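Local structure of nitroreductase family protein (Sphingopyxis sp., 7DP1) at residues Ala71-Met76 with Ala179-Thr184. The protein is an FMN- and NADPH-dependent nitroreductase that catabolises dinitroaniline herbicides, probably by reducing their nitro groups. The protein carries 1 engineered substitution. Numbering follows the deposited sequence.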
loop_
_atom_site.group_PDB
_atom_site.type_symbol
_atom_site.label_atom_id
_atom_site.label_comp_id
_atom_site.label_asym_id
_atom_site.label_seq_id
_atom_site.Cartn_x
_atom_site.Cartn_y
_atom_site.Cartn_z
ATOM N N ALA A 71 -11.385 13.423 21.809
ATOM C CA ALA A 71 -12.748 13.482 22.328
ATOM C C ALA A 71 -13.184 14.933 22.573
ATOM O O ALA A 71 -14.341 15.293 22.346
ATOM C CB ALA A 71 -12.866 12.665 23.591
ATOM N N ALA A 72 -12.256 15.758 23.048
ATOM C CA ALA A 72 -12.527 17.180 23.261
ATOM C C ALA A 72 -12.906 17.879 21.957
ATOM O O ALA A 72 -13.760 18.756 21.957
ATOM C CB ALA A 72 -11.327 17.862 23.898
ATOM N N ARG A 73 -12.248 17.514 20.858
ATOM C CA ARG A 73 -12.599 18.050 19.556
ATOM C C ARG A 73 -13.956 17.508 19.159
ATOM O O ARG A 73 -14.795 18.234 18.615
ATOM C CB ARG A 73 -11.553 17.672 18.491
ATOM C CG ARG A 73 -10.143 18.165 18.775
ATOM C CD ARG A 73 -10.119 19.671 18.968
ATOM N NE ARG A 73 -10.356 20.385 17.712
ATOM C CZ ARG A 73 -10.227 21.702 17.569
ATOM N NH1 ARG A 73 -10.439 22.265 16.390
ATOM N NH2 ARG A 73 -9.882 22.457 18.607
ATOM N N ILE A 74 -14.187 16.235 19.470
ATOM C CA ILE A 74 -15.369 15.551 18.952
ATOM C C ILE A 74 -16.656 16.205 19.440
ATOM O O ILE A 74 -17.592 16.358 18.671
ATOM C CB ILE A 74 -15.376 14.059 19.325
ATOM C CG1 ILE A 74 -14.370 13.307 18.473
ATOM C CG2 ILE A 74 -16.741 13.438 19.083
ATOM C CD1 ILE A 74 -14.362 11.840 18.738
ATOM N N VAL A 75 -16.699 16.608 20.702
ATOM C CA VAL A 75 -17.906 17.245 21.220
ATOM C C VAL A 75 -18.084 18.646 20.646
ATOM O O VAL A 75 -19.129 19.280 20.842
ATOM C CB VAL A 75 -17.908 17.309 22.759
ATOM C CG1 VAL A 75 -18.009 15.905 23.345
ATOM C CG2 VAL A 75 -16.673 18.057 23.282
ATOM N N MET A 76 -17.060 19.152 19.964
ATOM C CA MET A 76 -17.173 20.455 19.310
ATOM C C MET A 76 -18.027 20.344 18.059
ATOM O O MET A 76 -18.289 21.336 17.379
ATOM C CB MET A 76 -15.799 21.025 18.950
ATOM C CG MET A 76 -14.923 21.380 20.144
ATOM S SD MET A 76 -13.364 22.172 19.682
ATOM C CE MET A 76 -12.515 22.229 21.262
ATOM N N ALA A 179 -7.316 10.999 10.937
ATOM C CA ALA A 179 -6.909 12.110 10.091
ATOM C C ALA A 179 -7.936 13.246 10.118
ATOM O O ALA A 179 -7.631 14.360 9.701
ATOM C CB ALA A 179 -6.667 11.623 8.636
ATOM N N MET A 180 -9.142 12.971 10.616
ATOM C CA MET A 180 -10.147 14.021 10.873
ATOM C C MET A 180 -9.716 15.042 11.918
ATOM O O MET A 180 -10.277 16.131 11.985
ATOM C CB MET A 180 -11.480 13.407 11.302
ATOM C CG MET A 180 -12.244 12.743 10.164
ATOM S SD MET A 180 -13.033 13.985 9.114
ATOM C CE MET A 180 -11.754 14.317 7.901
ATOM N N TYR A 181 -8.754 14.673 12.756
ATOM C CA TYR A 181 -8.261 15.574 13.803
ATOM C C TYR A 181 -6.743 15.535 13.818
ATOM O O TYR A 181 -6.143 15.494 14.894
ATOM C CB TYR A 181 -8.790 15.189 15.193
ATOM C CG TYR A 181 -10.281 15.079 15.254
ATOM C CD1 TYR A 181 -11.073 16.218 15.376
ATOM C CD2 TYR A 181 -10.907 13.842 15.163
ATOM C CE1 TYR A 181 -12.439 16.131 15.414
ATOM C CE2 TYR A 181 -12.284 13.745 15.203
ATOM C CZ TYR A 181 -13.045 14.894 15.327
ATOM O OH TYR A 181 -14.417 14.812 15.368
ATOM N N GLY A 182 -6.141 15.543 12.629
ATOM C CA GLY A 182 -4.706 15.381 12.474
ATOM C C GLY A 182 -3.875 16.277 13.381
ATOM O O GLY A 182 -2.972 15.800 14.074
ATOM N N ALA A 183 -4.196 17.569 13.388
ATOM C CA ALA A 183 -3.426 18.557 14.144
ATOM C C ALA A 183 -3.398 18.236 15.628
ATOM O O ALA A 183 -2.356 18.347 16.266
ATOM C CB ALA A 183 -3.988 19.959 13.925
ATOM N N THR A 184 -4.547 17.848 16.174
ATOM C CA THR A 184 -4.630 17.452 17.577
ATOM C C THR A 184 -3.784 16.209 17.843
ATOM O O THR A 184 -3.000 16.173 18.780
ATOM C CB THR A 184 -6.071 17.151 18.008
ATOM O OG1 THR A 184 -6.839 18.354 17.982
ATOM C CG2 THR A 184 -6.088 16.571 19.420
HETATM O O HOH W 1 -15.384 17.323 16.117
#
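The ring of Y181 reaches across to the C-terminal part of helix 60-74, where R73 and I74 meet different parts of it. R73 comes in obliquely at the CD1-CE1 bond through CB, 3.5 Å from Y181 CD1, while its guanidinium is turned 79° from the ring plane. I74, apolar bulk for the phenol end, crosses the tyrosine at about a right angle: its CG1 is 3.8 Å from Y181 CZ and 3.5 Å from Y181 OH. With chi1 of Y181 at -54°, CG stands anti to the carbonyl carbon, a setting that sends the long ring over to this helix. Tyrosine suits the place because it is largely apolar over its ring yet polar at the end; a water lying in the ring plane accepts from Y181 OH at 2.8 Å and donates to R73 O at 2.7 Å. In this nitroreductase fold the contact joins helix 60-74, which follows strand 54-59, to helix 182-189, which comes after strand 171-175, these being the outermost strands of the four-stranded antiparallel sheet. Y181 is the N-cap residue of helix 182-189, its side chain about 10 Å from a bound FMN. One turn on, T184, small and with a hydroxyl for Q82, packs OG1 3.4 Å from R73 CG. Arginine adds a polar end to its aliphatic stem: bends at chi2 and chi3 fold it back, NE bonding to G80 O, with M76 SD lying over one guanidinium face, near its rim.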